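Local coordinates for immune protein (Enterobacter cloacae, PDB 6D7Y), which probably binds and neutralises the toxic C-terminal tip of a CdiA protein, giving immunity in contact-dependent growth inhibition, at residues M1-T14 against V94-A108. Sequence-based numbering, arbitrary orientation.
Sequences MKELFEVIFEGVNT and VDVGLCFYMNDFNSA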
loop_
_atom_site.group_PDB
_atom_site.type_symbol
_atom_site.label_atom_id
_atom_site.label_comp_id
_atom_site.label_asym_id
_atom_site.label_seq_id
_atom_site.Cartn_x
_atom_site.Cartn_y
_atom_site.Cartn_z
HETATM N N MSE B 1 16.410 4.901 16.149
HETATM C CA MSE B 1 16.681 3.694 15.314
HETATM C C MSE B 1 15.838 3.657 14.070
HETATM O O MSE B 1 14.722 4.194 14.051
HETATM C CB MSE B 1 16.315 2.432 16.101
HETATM C CG MSE B 1 17.022 2.353 17.443
HETATM SE SE MSE B 1 18.905 1.986 17.060
HETATM C CE MSE B 1 19.631 3.800 17.335
ATOM N N LYS B 2 16.369 3.019 13.025
ATOM C CA LYS B 2 15.637 2.823 11.759
ATOM C C LYS B 2 14.454 1.896 12.056
ATOM O O LYS B 2 14.601 0.914 12.768
ATOM C CB LYS B 2 16.552 2.199 10.728
ATOM C CG LYS B 2 15.939 1.933 9.371
ATOM C CD LYS B 2 17.031 1.586 8.345
ATOM C CE LYS B 2 17.730 0.270 8.635
ATOM N NZ LYS B 2 16.781 -0.876 8.579
ATOM N N GLU B 3 13.290 2.219 11.514
ATOM C CA GLU B 3 12.056 1.474 11.790
ATOM C C GLU B 3 11.278 1.257 10.523
ATOM O O GLU B 3 11.372 2.056 9.592
ATOM C CB GLU B 3 11.178 2.312 12.713
ATOM C CG GLU B 3 11.754 2.631 14.073
ATOM C CD GLU B 3 11.624 1.513 15.092
ATOM O OE1 GLU B 3 11.187 0.380 14.744
ATOM O OE2 GLU B 3 11.967 1.776 16.279
ATOM N N LEU B 4 10.485 0.185 10.505
ATOM C CA LEU B 4 9.649 -0.118 9.380
ATOM C C LEU B 4 8.279 0.546 9.622
ATOM O O LEU B 4 7.649 0.315 10.682
ATOM C CB LEU B 4 9.464 -1.620 9.220
ATOM C CG LEU B 4 8.680 -2.044 7.972
ATOM C CD1 LEU B 4 9.272 -1.498 6.682
ATOM C CD2 LEU B 4 8.646 -3.566 7.908
ATOM N N PHE B 5 7.851 1.357 8.654
ATOM C CA PHE B 5 6.557 2.035 8.717
ATOM C C PHE B 5 5.655 1.523 7.616
ATOM O O PHE B 5 6.113 0.899 6.663
ATOM C CB PHE B 5 6.709 3.545 8.623
ATOM C CG PHE B 5 7.454 4.151 9.782
ATOM C CD1 PHE B 5 6.797 4.529 10.932
ATOM C CD2 PHE B 5 8.826 4.293 9.731
ATOM C CE1 PHE B 5 7.476 5.042 12.030
ATOM C CE2 PHE B 5 9.510 4.829 10.818
ATOM C CZ PHE B 5 8.847 5.207 11.962
ATOM N N GLU B 6 4.350 1.745 7.751
ATOM C CA GLU B 6 3.484 1.321 6.694
ATOM C C GLU B 6 2.189 2.125 6.639
ATOM O O GLU B 6 1.779 2.724 7.623
ATOM C CB GLU B 6 3.173 -0.193 6.745
ATOM C CG GLU B 6 2.156 -0.620 7.748
ATOM C CD GLU B 6 1.888 -2.137 7.799
ATOM O OE1 GLU B 6 2.097 -2.891 6.812
ATOM O OE2 GLU B 6 1.436 -2.572 8.870
ATOM N N VAL B 7 1.627 2.183 5.443
ATOM C CA VAL B 7 0.322 2.803 5.218
ATOM C C VAL B 7 -0.521 1.717 4.570
ATOM O O VAL B 7 -0.023 0.903 3.784
ATOM C CB VAL B 7 0.340 4.105 4.391
ATOM C CG1 VAL B 7 1.150 5.176 5.099
ATOM C CG2 VAL B 7 0.846 3.872 2.977
ATOM N N ILE B 8 -1.816 1.719 4.893
ATOM C CA ILE B 8 -2.722 0.706 4.419
ATOM C C ILE B 8 -4.024 1.271 3.857
ATOM O O ILE B 8 -4.618 2.182 4.465
ATOM C CB ILE B 8 -3.197 -0.189 5.612
ATOM C CG1 ILE B 8 -2.029 -0.830 6.386
ATOM C CG2 ILE B 8 -4.155 -1.278 5.142
ATOM C CD1 ILE B 8 -1.266 -1.857 5.652
ATOM N N PHE B 9 -4.432 0.739 2.698
ATOM C CA PHE B 9 -5.756 1.030 2.107
ATOM C C PHE B 9 -6.529 -0.231 2.530
ATOM O O PHE B 9 -6.289 -1.319 1.996
ATOM C CB PHE B 9 -5.728 1.104 0.591
ATOM C CG PHE B 9 -4.880 2.211 0.011
ATOM C CD1 PHE B 9 -3.546 1.987 -0.304
ATOM C CD2 PHE B 9 -5.437 3.451 -0.301
ATOM C CE1 PHE B 9 -2.776 2.986 -0.885
ATOM C CE2 PHE B 9 -4.670 4.457 -0.877
ATOM C CZ PHE B 9 -3.334 4.217 -1.176
ATOM N N GLU B 10 -7.437 -0.102 3.501
ATOM C CA GLU B 10 -8.169 -1.255 4.027
ATOM C C GLU B 10 -9.540 -1.403 3.387
ATOM O O GLU B 10 -10.270 -0.430 3.290
ATOM C CB GLU B 10 -8.368 -1.106 5.518
ATOM C CG GLU B 10 -8.972 -2.333 6.179
ATOM C CD GLU B 10 -9.262 -2.115 7.644
ATOM O OE1 GLU B 10 -9.835 -1.074 7.970
ATOM O OE2 GLU B 10 -8.934 -2.997 8.465
ATOM N N GLY B 11 -9.874 -2.631 2.980
ATOM C CA GLY B 11 -11.176 -2.926 2.359
ATOM C C GLY B 11 -11.369 -2.203 1.042
ATOM O O GLY B 11 -12.300 -1.431 0.873
ATOM N N VAL B 12 -10.482 -2.471 0.102
ATOM C CA VAL B 12 -10.526 -1.831 -1.201
ATOM C C VAL B 12 -11.694 -2.405 -2.022
ATOM O O VAL B 12 -12.087 -3.564 -1.845
ATOM C CB VAL B 12 -9.176 -2.027 -1.941
ATOM C CG1 VAL B 12 -9.182 -1.375 -3.317
ATOM C CG2 VAL B 12 -8.032 -1.478 -1.096
ATOM N N ASN B 13 -12.265 -1.580 -2.889
ATOM C CA ASN B 13 -13.355 -2.024 -3.774
ATOM C C ASN B 13 -12.715 -2.924 -4.830
ATOM O O ASN B 13 -11.954 -2.447 -5.666
ATOM C CB ASN B 13 -14.045 -0.820 -4.403
ATOM C CG ASN B 13 -15.163 -1.211 -5.351
ATOM O OD1 ASN B 13 -15.071 -2.217 -6.066
ATOM N ND2 ASN B 13 -16.218 -0.401 -5.384
ATOM N N THR B 14 -13.023 -4.223 -4.795
ATOM C CA THR B 14 -12.369 -5.183 -5.714
ATOM C C THR B 14 -12.545 -4.890 -7.197
ATOM O O THR B 14 -11.735 -5.344 -7.996
ATOM C CB THR B 14 -12.733 -6.657 -5.415
ATOM O OG1 THR B 14 -14.124 -6.887 -5.662
ATOM C CG2 THR B 14 -12.373 -7.018 -3.957
ATOM N N VAL B 94 -10.183 -7.148 0.691
ATOM C CA VAL B 94 -8.859 -6.912 0.125
ATOM C C VAL B 94 -8.205 -5.632 0.679
ATOM O O VAL B 94 -8.853 -4.595 0.805
ATOM C CB VAL B 94 -8.941 -6.799 -1.412
ATOM C CG1 VAL B 94 -7.579 -6.457 -2.019
ATOM C CG2 VAL B 94 -9.474 -8.095 -2.007
ATOM N N ASP B 95 -6.913 -5.727 1.006
ATOM C CA ASP B 95 -6.140 -4.588 1.490
ATOM C C ASP B 95 -4.930 -4.401 0.562
ATOM O O ASP B 95 -4.434 -5.364 -0.022
ATOM C CB ASP B 95 -5.559 -4.820 2.888
ATOM C CG ASP B 95 -6.575 -4.817 3.995
ATOM O OD1 ASP B 95 -7.803 -4.716 3.776
ATOM O OD2 ASP B 95 -6.107 -4.916 5.145
ATOM N N VAL B 96 -4.476 -3.159 0.447
ATOM C CA VAL B 96 -3.295 -2.798 -0.320
ATOM C C VAL B 96 -2.418 -2.055 0.681
ATOM O O VAL B 96 -2.854 -1.089 1.284
ATOM C CB VAL B 96 -3.639 -1.923 -1.531
ATOM C CG1 VAL B 96 -2.382 -1.446 -2.227
ATOM C CG2 VAL B 96 -4.555 -2.687 -2.496
ATOM N N GLY B 97 -1.182 -2.514 0.900
ATOM C CA GLY B 97 -0.336 -1.863 1.850
ATOM C C GLY B 97 1.011 -1.547 1.279
ATOM O O GLY B 97 1.445 -2.221 0.360
ATOM N N LEU B 98 1.614 -0.486 1.803
ATOM C CA LEU B 98 2.962 -0.034 1.414
ATOM C C LEU B 98 3.836 0.012 2.652
ATOM O O LEU B 98 3.535 0.767 3.584
ATOM C CB LEU B 98 2.929 1.354 0.772
ATOM C CG LEU B 98 2.363 1.483 -0.650
ATOM C CD1 LEU B 98 0.864 1.228 -0.699
ATOM C CD2 LEU B 98 2.647 2.882 -1.184
ATOM N N CYS B 99 4.959 -0.731 2.649
ATOM C CA CYS B 99 5.856 -0.779 3.814
ATOM C C CYS B 99 7.194 -0.211 3.371
ATOM O O CYS B 99 7.645 -0.534 2.269
ATOM C CB CYS B 99 6.079 -2.225 4.271
ATOM S SG CYS B 99 4.558 -3.108 4.676
ATOM N N PHE B 100 7.796 0.613 4.223
ATOM C CA PHE B 100 9.080 1.289 3.951
ATOM C C PHE B 100 9.804 1.675 5.238
ATOM O O PHE B 100 9.176 1.980 6.250
ATOM C CB PHE B 100 8.835 2.550 3.118
ATOM C CG PHE B 100 7.845 3.503 3.742
ATOM C CD1 PHE B 100 6.492 3.350 3.521
ATOM C CD2 PHE B 100 8.278 4.550 4.547
ATOM C CE1 PHE B 100 5.576 4.222 4.099
ATOM C CE2 PHE B 100 7.386 5.425 5.121
ATOM C CZ PHE B 100 6.028 5.263 4.916
ATOM N N TYR B 101 11.140 1.632 5.226
ATOM C CA TYR B 101 11.878 2.037 6.410
ATOM C C TYR B 101 12.104 3.545 6.417
ATOM O O TYR B 101 12.126 4.184 5.353
ATOM C CB TYR B 101 13.264 1.327 6.489
ATOM C CG TYR B 101 13.177 -0.137 6.819
ATOM C CD1 TYR B 101 13.024 -1.093 5.821
ATOM C CD2 TYR B 101 13.250 -0.580 8.136
ATOM C CE1 TYR B 101 12.942 -2.452 6.130
ATOM C CE2 TYR B 101 13.168 -1.922 8.454
ATOM C CZ TYR B 101 13.002 -2.856 7.455
ATOM O OH TYR B 101 12.932 -4.197 7.772
HETATM N N MSE B 102 12.278 4.110 7.614
HETATM C CA MSE B 102 12.644 5.525 7.780
HETATM C C MSE B 102 13.678 5.516 8.875
HETATM O O MSE B 102 13.612 4.689 9.783
HETATM C CB MSE B 102 11.505 6.474 8.130
HETATM C CG MSE B 102 10.414 6.518 7.067
HETATM SE SE MSE B 102 10.995 7.373 5.377
HETATM C CE MSE B 102 11.496 9.151 6.074
ATOM N N ASN B 103 14.646 6.426 8.806
ATOM C CA ASN B 103 15.736 6.486 9.814
ATOM C C ASN B 103 15.327 7.039 11.175
ATOM O O ASN B 103 16.019 6.783 12.166
ATOM C CB ASN B 103 16.946 7.269 9.275
ATOM C CG ASN B 103 17.715 6.513 8.204
ATOM O OD1 ASN B 103 17.630 5.289 8.106
ATOM N ND2 ASN B 103 18.506 7.239 7.419
ATOM N N ASP B 104 14.213 7.779 11.243
ATOM C CA ASP B 104 13.766 8.332 12.519
ATOM C C ASP B 104 12.284 8.659 12.467
ATOM O O ASP B 104 11.706 8.717 11.380
ATOM C CB ASP B 104 14.595 9.558 12.895
ATOM C CG ASP B 104 14.482 10.671 11.885
ATOM O OD1 ASP B 104 13.375 11.210 11.717
ATOM O OD2 ASP B 104 15.513 11.047 11.289
ATOM N N PHE B 105 11.682 8.855 13.640
ATOM C CA PHE B 105 10.246 9.144 13.741
ATOM C C PHE B 105 9.861 10.519 13.210
ATOM O O PHE B 105 8.771 10.686 12.669
ATOM C CB PHE B 105 9.724 8.956 15.181
ATOM C CG PHE B 105 9.460 7.518 15.553
ATOM C CD1 PHE B 105 10.466 6.712 16.040
ATOM C CD2 PHE B 105 8.189 6.974 15.410
ATOM C CE1 PHE B 105 10.217 5.390 16.369
ATOM C CE2 PHE B 105 7.935 5.659 15.735
ATOM C CZ PHE B 105 8.962 4.863 16.221
ATOM N N ASN B 106 10.760 11.487 13.349
ATOM C CA ASN B 106 10.490 12.840 12.879
ATOM C C ASN B 106 10.332 12.877 11.360
ATOM O O ASN B 106 9.362 13.446 10.863
ATOM C CB ASN B 106 11.588 13.795 13.369
ATOM C CG ASN B 106 11.659 13.858 14.891
ATOM O OD1 ASN B 106 10.656 13.646 15.584
ATOM N ND2 ASN B 106 12.851 14.149 15.422
ATOM N N SER B 107 11.243 12.224 10.634
ATOM C CA SER B 107 11.169 12.180 9.165
ATOM C C SER B 107 9.972 11.322 8.734
ATOM O O SER B 107 9.258 11.689 7.802
ATOM C CB SER B 107 12.491 11.710 8.539
ATOM O OG SER B 107 12.880 10.446 9.040
ATOM N N ALA B 108 9.726 10.211 9.445
ATOM C CA ALA B 108 8.565 9.365 9.162
ATOM C C ALA B 108 7.271 10.167 9.275
ATOM O O ALA B 108 6.380 10.039 8.435
ATOM C CB ALA B 108 8.524 8.192 10.141
HETATM O O HOH W 1 15.902 7.113 15.045
HETATM O O HOH W 2 -12.465 -5.688 0.184
#
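F5 meets F100 in one of four hydrogen-bonded antiparallel pairs that join strands 3-10 and 94-102; the others are E3-M102, V7-L98 and F9-V96. Each pair exchanges two N-H...O bonds, the straightest running from F9 N to V96 O (2.8 Å, 174°).

The F5 ring is contacted on a face and along its edge. A108 CB sits over one face, 3.6 Å from the F5 centroid, a CH-pi contact, while M102 CB touches F5 CE2 at 3.7 Å. The ring's edge, at CE1 and CZ, points into the face of F105 in a T-shaped pair, planes 86° apart.

The face carrying L4, E6 and I8 has a second cluster. Y101 is sandwiched: L4 CD1 lies over the ring centre (3.9 Å from the Y101 centroid), and K2 NZ lies over the opposite face, 4.0 Å from the same centroid and displaced toward the CD2-CE2 rim, a cation-pi contact. The K2 chain starts anti to its backbone N (chi1 180°), then bends at its last two torsions, which curls the ammonium back over the ring.

Beyond E10 the pairing changes: V12 N donates to V94 O (2.8 Å), and G11 N reaches D95 OD1 from above the carboxylate plane; Y90 OH is also bonded to this oxygen. At the other end, D104 is the N-cap of helix 105-126, its OD1 accepting from S107 N (2.6 Å), at the start of the helical turn that carries F105 and A108.

Strand 3-10 lies between strands 93-102 and 130-135 in the antiparallel sheet, while helix 105-126 packs on F5, V7 and F9 through M112, F115 and M119, and helix 17-25 covers V12 and V96.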